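Local coordinates for D-mandelate dehydrogenase (Rhodotorula graminis, PDB 2W2K), which probably interconverts D-mandelate and its 2-oxo acid with a nicotinamide nucleotide cofactor, as a D-isomer-specific 2-hydroxyacid dehydrogenase, at residues 5-10 / 28-33; 52-57 / 81-86; 189-194 / 215-220; 224-229 / 250-255; 128-133 / 158-163. All blocks are in the same frame, centred on the assembly; numbering follows the deposited sequence.

Contact 1: residues 5-10 / 28-33; sequences RVLLLG and EVIPAN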
# COMPACT_ATOMS: atom_id res chain seq x y z
N ARG B 5 28.55 -31.20 -17.27
CA ARG B 5 28.35 -30.12 -18.24
C ARG B 5 26.91 -29.54 -18.12
O ARG B 5 25.94 -30.32 -17.98
CB ARG B 5 28.61 -30.65 -19.68
CG ARG B 5 30.02 -31.35 -19.85
CD ARG B 5 30.31 -31.84 -21.32
NE ARG B 5 30.70 -30.75 -22.21
CZ ARG B 5 30.07 -30.36 -23.33
NH1 ARG B 5 28.99 -31.00 -23.79
NH2 ARG B 5 30.55 -29.32 -24.01
N VAL B 6 26.78 -28.21 -18.14
CA VAL B 6 25.50 -27.49 -17.86
C VAL B 6 25.16 -26.50 -19.00
O VAL B 6 25.94 -25.57 -19.28
CB VAL B 6 25.57 -26.74 -16.48
CG1 VAL B 6 24.23 -26.01 -16.15
CG2 VAL B 6 25.97 -27.70 -15.33
N LEU B 7 24.00 -26.69 -19.66
CA LEU B 7 23.53 -25.76 -20.69
C LEU B 7 22.92 -24.52 -20.01
O LEU B 7 22.00 -24.68 -19.20
CB LEU B 7 22.47 -26.43 -21.60
CG LEU B 7 22.01 -25.57 -22.80
CD1 LEU B 7 23.13 -25.46 -23.82
CD2 LEU B 7 20.77 -26.19 -23.45
N LEU B 8 23.40 -23.32 -20.37
CA LEU B 8 22.90 -22.03 -19.84
C LEU B 8 21.89 -21.41 -20.80
O LEU B 8 22.26 -21.09 -21.93
CB LEU B 8 24.07 -21.05 -19.64
CG LEU B 8 23.75 -19.60 -19.20
CD1 LEU B 8 22.95 -19.58 -17.87
CD2 LEU B 8 25.01 -18.78 -19.06
N LEU B 9 20.63 -21.27 -20.36
CA LEU B 9 19.57 -20.65 -21.16
C LEU B 9 19.50 -19.14 -20.91
O LEU B 9 19.00 -18.69 -19.86
CB LEU B 9 18.18 -21.27 -20.88
CG LEU B 9 17.85 -22.72 -21.21
CD1 LEU B 9 16.35 -23.00 -20.86
CD2 LEU B 9 18.14 -23.08 -22.68
N GLY B 10 20.01 -18.37 -21.86
CA GLY B 10 20.05 -16.91 -21.71
C GLY B 10 21.22 -16.37 -20.89
O GLY B 10 22.28 -17.02 -20.79
N GLU B 28 31.35 -27.39 -16.26
CA GLU B 28 31.57 -26.74 -17.57
C GLU B 28 30.25 -26.11 -18.05
O GLU B 28 29.33 -26.84 -18.43
CB GLU B 28 32.11 -27.74 -18.62
CG GLU B 28 32.32 -27.11 -20.01
CD GLU B 28 32.61 -28.15 -21.10
OE1 GLU B 28 32.73 -29.35 -20.78
OE2 GLU B 28 32.67 -27.76 -22.29
N VAL B 29 30.17 -24.78 -18.04
CA VAL B 29 28.93 -24.05 -18.42
C VAL B 29 28.96 -23.66 -19.90
O VAL B 29 29.91 -22.99 -20.36
CB VAL B 29 28.69 -22.78 -17.52
CG1 VAL B 29 27.40 -21.99 -17.97
CG2 VAL B 29 28.50 -23.21 -16.07
N ILE B 30 27.94 -24.12 -20.63
CA ILE B 30 27.81 -23.97 -22.10
C ILE B 30 26.70 -22.93 -22.47
O ILE B 30 25.52 -23.19 -22.24
CB ILE B 30 27.45 -25.34 -22.77
CG1 ILE B 30 28.34 -26.50 -22.24
CG2 ILE B 30 27.47 -25.22 -24.32
CD1 ILE B 30 27.68 -27.90 -22.41
N PRO B 31 27.07 -21.75 -23.03
CA PRO B 31 26.01 -20.82 -23.51
C PRO B 31 25.15 -21.40 -24.66
O PRO B 31 25.69 -21.88 -25.65
CB PRO B 31 26.80 -19.58 -23.98
CG PRO B 31 28.13 -19.69 -23.32
CD PRO B 31 28.42 -21.18 -23.22
N ALA B 32 23.81 -21.36 -24.53
CA ALA B 32 22.92 -21.85 -25.60
C ALA B 32 22.98 -20.96 -26.86
O ALA B 32 22.72 -21.42 -27.99
CB ALA B 32 21.44 -21.99 -25.09
N ASN B 33 23.34 -19.69 -26.68
CA ASN B 33 23.42 -18.74 -27.80
C ASN B 33 22.12 -18.71 -28.63
O ASN B 33 22.13 -18.86 -29.87
CB ASN B 33 24.65 -19.04 -28.69
CG ASN B 33 25.97 -18.69 -28.00
OD1 ASN B 33 26.05 -17.73 -27.24
ND2 ASN B 33 27.01 -19.47 -28.27

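Contact 2: residues 52-57 / 81-86; sequences FEAIIK and LKVFAA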
# COMPACT_ATOMS: atom_id res chain seq x y z
N PHE B 52 25.11 -33.19 -22.32
CA PHE B 52 25.15 -32.40 -21.06
C PHE B 52 24.27 -33.07 -19.99
O PHE B 52 23.35 -33.85 -20.33
CB PHE B 52 24.81 -30.90 -21.28
CG PHE B 52 23.55 -30.65 -22.09
CD1 PHE B 52 22.28 -30.58 -21.45
CD2 PHE B 52 23.63 -30.46 -23.48
CE1 PHE B 52 21.11 -30.34 -22.20
CE2 PHE B 52 22.46 -30.21 -24.25
CZ PHE B 52 21.20 -30.13 -23.61
N GLU B 53 24.57 -32.81 -18.71
CA GLU B 53 23.89 -33.45 -17.58
C GLU B 53 22.85 -32.57 -16.86
O GLU B 53 22.01 -33.09 -16.11
CB GLU B 53 24.92 -33.98 -16.55
CG GLU B 53 25.79 -35.17 -17.02
CD GLU B 53 26.80 -34.82 -18.11
OE1 GLU B 53 27.52 -33.80 -18.01
OE2 GLU B 53 26.93 -35.61 -19.07
N ALA B 54 22.93 -31.26 -17.07
CA ALA B 54 21.96 -30.31 -16.49
C ALA B 54 21.65 -29.12 -17.41
O ALA B 54 22.41 -28.83 -18.36
CB ALA B 54 22.49 -29.80 -15.09
N ILE B 55 20.52 -28.45 -17.12
CA ILE B 55 20.16 -27.17 -17.71
C ILE B 55 19.84 -26.19 -16.55
O ILE B 55 19.14 -26.57 -15.60
CB ILE B 55 18.87 -27.30 -18.62
CG1 ILE B 55 19.09 -28.28 -19.80
CG2 ILE B 55 18.45 -25.92 -19.14
CD1 ILE B 55 17.76 -28.98 -20.26
N ILE B 56 20.31 -24.94 -16.67
CA ILE B 56 20.00 -23.84 -15.71
C ILE B 56 19.42 -22.57 -16.40
O ILE B 56 19.82 -22.18 -17.52
CB ILE B 56 21.29 -23.48 -14.83
CG1 ILE B 56 20.91 -22.74 -13.52
CG2 ILE B 56 22.38 -22.79 -15.67
CD1 ILE B 56 22.05 -22.55 -12.46
N LYS B 57 18.45 -21.95 -15.72
CA LYS B 57 17.71 -20.77 -16.24
C LYS B 57 17.57 -19.79 -15.05
O LYS B 57 16.73 -20.01 -14.14
CB LYS B 57 16.33 -21.25 -16.78
CG LYS B 57 15.47 -20.18 -17.58
CD LYS B 57 14.05 -20.74 -17.81
CE LYS B 57 13.10 -19.84 -18.65
NZ LYS B 57 12.73 -18.52 -18.00
N LEU B 81 21.10 -36.30 -19.93
CA LEU B 81 20.46 -35.23 -19.11
C LEU B 81 19.78 -35.80 -17.84
O LEU B 81 18.98 -36.74 -17.93
CB LEU B 81 19.48 -34.37 -19.95
CG LEU B 81 18.66 -33.26 -19.27
CD1 LEU B 81 19.53 -32.09 -18.76
CD2 LEU B 81 17.60 -32.73 -20.27
N LYS B 82 20.13 -35.24 -16.68
CA LYS B 82 19.57 -35.67 -15.37
C LYS B 82 18.66 -34.63 -14.65
O LYS B 82 17.77 -35.03 -13.89
CB LYS B 82 20.70 -36.13 -14.40
CG LYS B 82 21.33 -37.51 -14.79
CD LYS B 82 22.43 -37.98 -13.79
CE LYS B 82 22.76 -39.46 -14.05
NZ LYS B 82 23.84 -39.99 -13.17
N VAL B 83 18.87 -33.33 -14.88
CA VAL B 83 18.16 -32.30 -14.09
C VAL B 83 18.08 -30.94 -14.78
O VAL B 83 19.03 -30.54 -15.47
CB VAL B 83 18.80 -32.15 -12.61
CG1 VAL B 83 20.29 -31.76 -12.66
CG2 VAL B 83 18.03 -31.14 -11.72
N PHE B 84 16.96 -30.23 -14.57
CA PHE B 84 16.69 -28.87 -15.10
C PHE B 84 16.18 -28.03 -13.91
O PHE B 84 15.14 -28.38 -13.32
CB PHE B 84 15.60 -29.01 -16.20
CG PHE B 84 15.24 -27.73 -16.99
CD1 PHE B 84 15.71 -26.44 -16.62
CD2 PHE B 84 14.38 -27.83 -18.08
CE1 PHE B 84 15.32 -25.28 -17.38
CE2 PHE B 84 13.99 -26.69 -18.85
CZ PHE B 84 14.46 -25.41 -18.49
N ALA B 85 16.91 -26.96 -13.53
CA ALA B 85 16.46 -26.02 -12.48
C ALA B 85 16.17 -24.63 -13.07
O ALA B 85 17.01 -24.08 -13.79
CB ALA B 85 17.53 -25.91 -11.33
N ALA B 86 15.00 -24.05 -12.74
CA ALA B 86 14.57 -22.76 -13.34
C ALA B 86 14.04 -21.77 -12.30
O ALA B 86 13.41 -22.17 -11.32
CB ALA B 86 13.48 -23.00 -14.40

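Contact 3: residues 189-194 / 215-220; sequences KLVYYD and EELARR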
# COMPACT_ATOMS: atom_id res chain seq x y z
N LYS B 189 -10.74 -8.90 9.20
CA LYS B 189 -11.20 -10.25 9.60
C LYS B 189 -11.09 -11.21 8.40
O LYS B 189 -11.28 -10.78 7.25
CB LYS B 189 -12.66 -10.19 10.07
CG LYS B 189 -12.93 -9.23 11.25
CD LYS B 189 -14.44 -9.07 11.52
CE LYS B 189 -14.67 -8.18 12.74
N LEU B 190 -10.81 -12.49 8.65
CA LEU B 190 -10.54 -13.45 7.55
C LEU B 190 -11.61 -14.55 7.40
O LEU B 190 -11.93 -15.24 8.38
CB LEU B 190 -9.15 -14.12 7.72
CG LEU B 190 -8.70 -15.11 6.61
CD1 LEU B 190 -8.45 -14.41 5.26
CD2 LEU B 190 -7.45 -15.90 7.04
N VAL B 191 -12.15 -14.69 6.19
CA VAL B 191 -12.97 -15.87 5.77
C VAL B 191 -12.28 -16.48 4.55
O VAL B 191 -11.73 -15.73 3.71
CB VAL B 191 -14.44 -15.48 5.46
CG1 VAL B 191 -15.28 -16.72 5.06
CG2 VAL B 191 -15.08 -14.82 6.71
N TYR B 192 -12.25 -17.82 4.45
CA TYR B 192 -11.55 -18.47 3.30
C TYR B 192 -12.23 -19.68 2.67
O TYR B 192 -12.98 -20.42 3.33
CB TYR B 192 -10.09 -18.84 3.67
CG TYR B 192 -9.91 -20.13 4.50
CD1 TYR B 192 -9.48 -21.32 3.89
CD2 TYR B 192 -10.11 -20.14 5.89
CE1 TYR B 192 -9.28 -22.51 4.62
CE2 TYR B 192 -9.93 -21.35 6.64
CZ TYR B 192 -9.51 -22.52 5.99
OH TYR B 192 -9.30 -23.71 6.69
N TYR B 193 -11.94 -19.87 1.37
CA TYR B 193 -12.19 -21.14 0.66
C TYR B 193 -10.85 -21.75 0.22
O TYR B 193 -9.99 -21.05 -0.35
CB TYR B 193 -13.13 -20.97 -0.56
CG TYR B 193 -13.12 -22.23 -1.42
CD1 TYR B 193 -14.01 -23.26 -1.18
CD2 TYR B 193 -12.14 -22.42 -2.39
CE1 TYR B 193 -13.94 -24.47 -1.90
CE2 TYR B 193 -12.06 -23.60 -3.12
CZ TYR B 193 -12.96 -24.62 -2.89
OH TYR B 193 -12.86 -25.80 -3.61
N ASP B 194 -10.65 -23.05 0.50
CA ASP B 194 -9.56 -23.83 -0.14
C ASP B 194 -9.89 -25.31 -0.27
O ASP B 194 -10.75 -25.84 0.45
CB ASP B 194 -8.22 -23.67 0.57
CG ASP B 194 -7.02 -23.70 -0.43
OD1 ASP B 194 -7.22 -23.96 -1.65
OD2 ASP B 194 -5.90 -23.41 0.01
N GLU B 215 -19.41 -19.40 -3.92
CA GLU B 215 -20.54 -18.46 -3.73
C GLU B 215 -20.74 -18.00 -2.27
O GLU B 215 -21.05 -16.82 -2.02
CB GLU B 215 -21.84 -18.97 -4.41
CG GLU B 215 -21.84 -18.63 -5.94
CD GLU B 215 -23.07 -19.14 -6.71
OE1 GLU B 215 -24.20 -18.68 -6.42
OE2 GLU B 215 -22.91 -20.00 -7.60
N GLU B 216 -20.54 -18.90 -1.30
CA GLU B 216 -20.51 -18.55 0.13
C GLU B 216 -19.40 -17.54 0.46
O GLU B 216 -19.62 -16.53 1.16
CB GLU B 216 -20.36 -19.82 0.98
CG GLU B 216 -21.62 -20.70 0.95
CD GLU B 216 -21.44 -22.06 1.62
OE1 GLU B 216 -20.34 -22.39 2.13
OE2 GLU B 216 -22.45 -22.82 1.64
N LEU B 217 -18.20 -17.79 -0.07
CA LEU B 217 -17.07 -16.85 0.10
C LEU B 217 -17.39 -15.48 -0.49
O LEU B 217 -17.23 -14.47 0.20
CB LEU B 217 -15.78 -17.46 -0.52
CG LEU B 217 -14.38 -16.84 -0.28
CD1 LEU B 217 -14.16 -15.55 -1.11
CD2 LEU B 217 -14.02 -16.64 1.22
N ALA B 218 -17.86 -15.44 -1.74
CA ALA B 218 -18.25 -14.17 -2.41
C ALA B 218 -19.22 -13.32 -1.56
O ALA B 218 -19.01 -12.11 -1.37
CB ALA B 218 -18.83 -14.46 -3.82
N ARG B 219 -20.26 -13.96 -1.03
CA ARG B 219 -21.31 -13.26 -0.27
C ARG B 219 -20.79 -12.63 1.03
O ARG B 219 -21.31 -11.58 1.47
CB ARG B 219 -22.47 -14.23 0.03
CG ARG B 219 -23.69 -13.56 0.67
CD ARG B 219 -24.84 -14.56 0.91
NE ARG B 219 -25.91 -13.88 1.67
CZ ARG B 219 -26.86 -13.10 1.15
NH1 ARG B 219 -26.94 -12.87 -0.16
NH2 ARG B 219 -27.74 -12.53 1.95
N ARG B 220 -19.81 -13.26 1.66
CA ARG B 220 -19.32 -12.83 3.00
C ARG B 220 -18.30 -11.67 2.93
O ARG B 220 -18.02 -11.02 3.96
CB ARG B 220 -18.69 -14.02 3.77
CG ARG B 220 -19.67 -15.20 4.15
CD ARG B 220 -20.62 -14.86 5.32
NE ARG B 220 -19.89 -14.63 6.56
CZ ARG B 220 -19.40 -15.60 7.35
NH1 ARG B 220 -19.60 -16.90 7.07
NH2 ARG B 220 -18.72 -15.27 8.44

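Contact 4: residues 224-229 / 250-255; sequences VSVSVP and SRIVNT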
# COMPACT_ATOMS: atom_id res chain seq x y z
N VAL B 224 -12.32 -9.37 -1.97
CA VAL B 224 -11.83 -10.73 -2.32
C VAL B 224 -10.34 -10.69 -2.76
O VAL B 224 -9.96 -9.79 -3.53
CB VAL B 224 -12.73 -11.38 -3.42
CG1 VAL B 224 -12.11 -12.68 -3.99
CG2 VAL B 224 -14.15 -11.67 -2.88
N SER B 225 -9.52 -11.64 -2.28
CA SER B 225 -8.12 -11.78 -2.73
C SER B 225 -7.93 -13.12 -3.45
O SER B 225 -8.07 -14.19 -2.82
CB SER B 225 -7.11 -11.67 -1.57
OG SER B 225 -5.76 -11.94 -1.98
N VAL B 226 -7.62 -13.05 -4.75
CA VAL B 226 -7.39 -14.28 -5.59
C VAL B 226 -5.91 -14.71 -5.55
O VAL B 226 -5.03 -13.98 -6.04
CB VAL B 226 -7.88 -14.07 -7.08
CG1 VAL B 226 -7.72 -15.37 -7.92
CG2 VAL B 226 -9.37 -13.58 -7.12
N SER B 227 -5.63 -15.91 -5.01
CA SER B 227 -4.27 -16.49 -4.96
C SER B 227 -4.33 -18.03 -5.00
O SER B 227 -4.32 -18.69 -3.95
CB SER B 227 -3.51 -16.00 -3.71
OG SER B 227 -2.13 -16.40 -3.74
N VAL B 228 -4.39 -18.58 -6.22
CA VAL B 228 -4.47 -20.03 -6.47
C VAL B 228 -3.58 -20.38 -7.67
O VAL B 228 -3.31 -19.50 -8.52
CB VAL B 228 -5.93 -20.52 -6.80
CG1 VAL B 228 -6.84 -20.49 -5.57
CG2 VAL B 228 -6.55 -19.72 -7.96
N PRO B 229 -3.16 -21.65 -7.78
CA PRO B 229 -2.40 -22.09 -8.98
C PRO B 229 -3.28 -22.05 -10.23
O PRO B 229 -4.47 -22.42 -10.16
CB PRO B 229 -2.04 -23.56 -8.65
CG PRO B 229 -2.25 -23.72 -7.19
CD PRO B 229 -3.33 -22.74 -6.80
N SER B 250 -18.79 -3.85 -3.40
CA SER B 250 -17.60 -4.63 -2.96
C SER B 250 -16.38 -4.45 -3.91
O SER B 250 -16.43 -3.64 -4.89
CB SER B 250 -17.99 -6.11 -2.81
OG SER B 250 -18.61 -6.58 -4.00
N ARG B 251 -15.31 -5.20 -3.64
CA ARG B 251 -13.97 -4.96 -4.21
C ARG B 251 -13.27 -6.30 -4.49
O ARG B 251 -13.55 -7.30 -3.78
CB ARG B 251 -13.10 -4.13 -3.23
CG ARG B 251 -13.77 -2.82 -2.76
CD ARG B 251 -13.13 -2.28 -1.47
NE ARG B 251 -13.96 -1.25 -0.86
CZ ARG B 251 -15.04 -1.48 -0.09
NH1 ARG B 251 -15.47 -2.74 0.16
NH2 ARG B 251 -15.69 -0.46 0.43
N ILE B 252 -12.38 -6.34 -5.51
CA ILE B 252 -11.58 -7.57 -5.78
C ILE B 252 -10.15 -7.26 -6.25
O ILE B 252 -9.93 -6.26 -6.96
CB ILE B 252 -12.30 -8.52 -6.78
CG1 ILE B 252 -11.56 -9.88 -6.89
CG2 ILE B 252 -12.48 -7.85 -8.15
CD1 ILE B 252 -12.45 -10.96 -7.57
N VAL B 253 -9.18 -8.09 -5.83
CA VAL B 253 -7.77 -7.99 -6.32
C VAL B 253 -7.25 -9.35 -6.83
O VAL B 253 -7.67 -10.42 -6.33
CB VAL B 253 -6.77 -7.38 -5.26
CG1 VAL B 253 -7.31 -6.03 -4.68
CG2 VAL B 253 -6.45 -8.35 -4.16
N ASN B 254 -6.35 -9.33 -7.82
CA ASN B 254 -5.76 -10.57 -8.39
C ASN B 254 -4.24 -10.45 -8.53
O ASN B 254 -3.75 -9.53 -9.23
CB ASN B 254 -6.43 -10.91 -9.75
CG ASN B 254 -6.04 -12.30 -10.29
OD1 ASN B 254 -5.45 -13.14 -9.59
ND2 ASN B 254 -6.42 -12.57 -11.55
N THR B 255 -3.50 -11.36 -7.87
CA THR B 255 -2.04 -11.47 -8.04
C THR B 255 -1.61 -12.85 -8.55
O THR B 255 -0.40 -13.15 -8.60
CB THR B 255 -1.26 -11.12 -6.74
OG1 THR B 255 -1.65 -12.02 -5.67
CG2 THR B 255 -1.55 -9.65 -6.32
O HOH W 1 -4.25 -11.62 -4.56
O HOH W 2 -0.88 -14.78 -5.46

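Contact 5: residues 128-133 / 158-163; sequences VFRLAS and AHNPRG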
# COMPACT_ATOMS: atom_id res chain seq x y z
N VAL B 128 -7.75 -0.21 -3.48
CA VAL B 128 -9.19 -0.38 -3.76
C VAL B 128 -10.10 0.13 -2.63
O VAL B 128 -11.25 0.54 -2.89
CB VAL B 128 -9.57 -1.86 -4.20
CG1 VAL B 128 -8.82 -2.27 -5.51
CG2 VAL B 128 -9.33 -2.91 -3.10
N PHE B 129 -9.61 0.10 -1.39
CA PHE B 129 -10.37 0.64 -0.25
C PHE B 129 -10.34 2.19 -0.22
O PHE B 129 -11.34 2.82 0.13
CB PHE B 129 -9.87 0.08 1.11
CG PHE B 129 -10.59 -1.20 1.56
CD1 PHE B 129 -10.00 -2.46 1.39
CD2 PHE B 129 -11.86 -1.13 2.20
CE1 PHE B 129 -10.65 -3.64 1.82
CE2 PHE B 129 -12.53 -2.30 2.63
CZ PHE B 129 -11.93 -3.56 2.43
N ARG B 130 -9.21 2.77 -0.63
CA ARG B 130 -8.93 4.23 -0.48
C ARG B 130 -9.15 5.08 -1.76
O ARG B 130 -9.13 6.33 -1.71
CB ARG B 130 -7.50 4.41 0.08
CG ARG B 130 -7.30 3.71 1.48
CD ARG B 130 -8.31 4.24 2.60
NE ARG B 130 -8.08 5.67 2.78
CZ ARG B 130 -7.15 6.20 3.58
NH1 ARG B 130 -6.42 5.42 4.40
NH2 ARG B 130 -6.95 7.53 3.55
N LEU B 131 -9.37 4.39 -2.89
CA LEU B 131 -9.48 5.02 -4.23
C LEU B 131 -8.22 5.84 -4.60
O LEU B 131 -8.30 6.94 -5.16
CB LEU B 131 -10.81 5.83 -4.37
CG LEU B 131 -12.07 5.05 -3.92
CD1 LEU B 131 -13.32 5.93 -3.91
CD2 LEU B 131 -12.27 3.78 -4.78
N ALA B 132 -7.05 5.29 -4.29
CA ALA B 132 -5.77 6.00 -4.44
C ALA B 132 -5.34 6.15 -5.90
O ALA B 132 -4.66 7.13 -6.27
CB ALA B 132 -4.68 5.31 -3.62
N SER B 133 -5.72 5.19 -6.73
CA SER B 133 -5.39 5.22 -8.16
C SER B 133 -6.01 6.45 -8.85
O SER B 133 -5.34 7.16 -9.62
CB SER B 133 -5.80 3.91 -8.84
OG SER B 133 -5.39 3.91 -10.21
N ALA B 158 -14.62 6.27 0.16
CA ALA B 158 -13.43 5.61 0.75
C ALA B 158 -13.67 5.06 2.18
O ALA B 158 -14.35 5.71 3.00
CB ALA B 158 -12.23 6.58 0.72
N HIS B 159 -13.10 3.87 2.48
CA HIS B 159 -13.22 3.20 3.80
C HIS B 159 -11.87 2.68 4.35
O HIS B 159 -10.99 2.31 3.55
CB HIS B 159 -14.19 2.00 3.69
CG HIS B 159 -15.63 2.35 3.95
ND1 HIS B 159 -16.56 2.48 2.94
CD2 HIS B 159 -16.29 2.59 5.10
CE1 HIS B 159 -17.73 2.79 3.46
NE2 HIS B 159 -17.60 2.87 4.77
N ASN B 160 -11.67 2.64 5.69
CA ASN B 160 -10.52 1.87 6.27
C ASN B 160 -10.74 0.36 6.08
O ASN B 160 -11.87 -0.13 6.30
CB ASN B 160 -10.30 2.15 7.77
CG ASN B 160 -9.92 3.60 8.07
OD1 ASN B 160 -9.22 4.26 7.29
ND2 ASN B 160 -10.36 4.10 9.23
N PRO B 161 -9.69 -0.40 5.65
CA PRO B 161 -9.82 -1.88 5.69
C PRO B 161 -10.22 -2.44 7.08
O PRO B 161 -10.95 -3.46 7.16
CB PRO B 161 -8.41 -2.36 5.25
CG PRO B 161 -7.88 -1.22 4.35
CD PRO B 161 -8.38 0.03 5.09
N ARG B 162 -9.78 -1.76 8.16
CA ARG B 162 -10.02 -2.21 9.55
C ARG B 162 -11.48 -2.61 9.77
O ARG B 162 -12.40 -1.84 9.47
CB ARG B 162 -9.62 -1.11 10.56
CG ARG B 162 -9.71 -1.56 12.04
CD ARG B 162 -9.13 -0.47 12.95
NE ARG B 162 -9.41 -0.73 14.36
N GLY B 163 -11.68 -3.83 10.30
CA GLY B 163 -13.01 -4.35 10.70
C GLY B 163 -13.84 -4.92 9.56
O GLY B 163 -14.92 -5.49 9.81
O HOH W 3 -7.28 3.10 5.73

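Contact 1: residues 5-10 / 28-33
Ile30 O accepts Leu8 N at 2.8 Å, almost straight at the hydrogen (177°), and is also approached by the CA-H of Leu7. Val6 O receives Ile30 N, again at 2.8 Å, while Val6 N to Glu28 O and Ala32 N to Leu8 O complete the pairing of two parallel strands joined through helix 17-26. Where the pair begins, Arg5 and Glu28 run side by side and the guanidinium grips the carboxylate side-on in a salt bridge, NE to Glu28 OE1 at 2.9 Å and NH2 to Glu28 OE2 at 3.1 Å. Both oxygens lie near the guanidinium plane, but the nitrogens come from above the carboxylate, the planes being 65° apart. Ile30 CD1 sits over one guanidinium face, 3.6 Å from Arg5 CZ. A leucine in place of Arg5 would probably leave the Glu28 carboxylate without its charged mate. On the other sheet face Leu8 CB meets Val29 CG1 at 3.8 Å, where Trp20 of helix 17-26 touches both. With Arg5 NH1 also bonded to the carbonyls of Tyr49 and Asp51, the guanidinium is held in a fixed rotation, tying this outer strand to its neighbour by charge as well as backbone bonds.

Contact 2: residues 52-57 / 81-86
Glu53 O takes the backbone N-H of Lys82 at 2.9 Å, from above the carbonyl plane, and that of Val83 only weakly. Ile55 turns both backbone groups to strand 83-86, its N to Val83 O and its O to Ala85 N, each at 3.1 Å, and Lys57 N follows onto Ala85 O. The aromatic contact is a CH-pi one: Ile55 CG2, which stands anti to its own amide nitrogen, lies over the Phe84 ring 3.9 Å from the centroid and 23° off the normal, while Lys57 CB is at the ring edge. Among purely apolar contacts, Ile55 CD1 meets Leu81 CD2 at 3.8 Å, those two side chains crossing at about a right angle. On the other sheet face Ala54 CB touches Val83 CG1 at 3.8 Å, against Leu328 and Phe327 of helix 310-330 respectively. Two adjacent inner strands of a parallel sheet ordered 2-1-3-4-5, joined through helix 71-74 as a beta-alpha-beta unit, are typical of the flavodoxin-like substrate domain of this dehydrogenase family.

Contact 3: residues 189-194 / 215-220
In the NAD-binding Rossmann domain, helix 214-220 lies on one face of the parallel sheet, and here Leu217 packs on Val191, Tyr192 and Tyr193 of strand 189-193, and Arg220 on Val191. The segment axes run nearly antiparallel, at 159°, and approach to 8.3 Å. No hydrogen bond joins the two; the contact is van der Waals. Leu217 carries most of it. With its CG anti to the backbone N (chi1 -169°), its CD2 methyl lies against the strand backbone, 3.5 Å from Val191 O and 3.7 Å from Tyr192 CA. The same methyl meets Val191 CG1 at 4.0 Å, the two side chains sliding past each other in opposite directions, while Leu217 CG approaches Tyr193 CB at 4.3 Å. Arg220 works differently: bent at chi2 and chi3, its chain crosses Val191 at about a right angle, with NH2 4.1 Å from Val191 CG2. That nitrogen also forms a salt bridge with Glu209, while Val191 CG2 lies over a face of the guanidinium. Tyr192 starts off away from the helix, and its OH bonds to Glu203 and to the amide of Ala198. Past Tyr193 the strand ends at Asp194, an NAD(+)-binding residue whose OD2 accepts the N-H of Leu171. An acidic residue at the end of the second strand is the classic cofactor-side feature of the Rossmann fold.

Contact 4: residues 224-229 / 250-255
This is a parallel strand-to-strand contact in the buried middle of the NAD-binding domain, where Val224, Ser225 and Val226 pair with Ile252, Val253 and Asn254. Val224 uses both backbone groups, its N to Arg251 O and its O to Val253 N, each at 3.0 Å, and Val226 N binds Val253 O. On one face the Ile252 side chain lies alongside Val224, and its CD1 reaches Val224 CG1 at 4.0 Å and Val226 CG2 at 4.1 Å. An alanine at Ile252, lacking CD1, would probably leave a gap beside Val224 CG1 and Val226 CG2. Strands 223-226 and 250-254, linked by helix 240-245, form a beta-alpha-beta unit of the Rossmann fold's second half, whose strand ends carry cofactor-binding residues: Val228 and Thr255 both bind NAD(+). Beside Val226, Asn254 turns its OD1 to within 3.6 Å of Val226 CG1; that oxygen accepts Ala256 N, and ND2 bonds to Arg257 O, which together fix the amide's rotation. Where the strands part, one water donates to Ser225 OG at 3.0 Å and to Val226 O at 2.9 Å and also bonds Thr255 OG1. Ser225 OG is also hydrogen-bonded to Gln175 OE1. A second water lies 2.7 Å from Ser227 OG and also bonds Thr255 OG1.

Contact 5: residues 128-133 / 158-163
A chi1 of -91°, eased off the staggered position, swings the Phe129 ring under Pro161, while bends at chi2 and chi3 fold Arg130 so that its guanidinium runs beside Asn160. Pro161 CA stands over the centre of the Phe129 ring, 4.0 Å from the centroid and only 6° off the normal, a CH-pi contact; Pro161 CG adds a touch on Phe129 CD1 at 3.8 Å. In the backbone, Phe129 O near the end of helix 114-130 accepts His159 N at 3.1 Å, nearly straight at 169°, together with the CA-H of Ala158. Leu131 follows with positive phi, turning the chain into the next helix, 132-139. Arg130 does not bond Asn160 directly. One water stands between them, accepting from Arg130 NH1 at 2.8 Å and donating to Asn160 OD1 at 2.7 Å, while Arg130 CD passes His159 O at 3.4 Å. Both terminal nitrogens of Arg130 also bond to backbone of the other chain of the assembly, and Asn160 N to an acidic side chain there, so the water bridge and the contact between chains share one guanidinium. The loop 158-163, laid over a helix end just before the first Rossmann strand, thus lies where another chain of the assembly packs on the NAD-binding domain, consistent with the dimer interface that this family forms mainly through that domain.

In the fold
Along the chain the order is contact 1, contact 2, contact 5, contact 3, contact 4. Contacts 1 and 2, with centres about 9 Å apart, share one five-stranded parallel sheet, in which strands 5-8 and 54-57 are neighbours and bond directly. Contacts 3 and 4, with centres about 11 Å apart, belong to the seven-stranded sheet of the NAD-binding domain; helix 214-220 leads straight into strand 223-226, and Leu217 touches Val224. Contact 5 lies, centre to centre, about 16 Å from contact 4, where Arg251 packs on Phe129 and His159. Centres of the two groups are 34 to 49 Å apart, on opposite sides of the chain's centre, consistent with the family's two domains flanking a cleft.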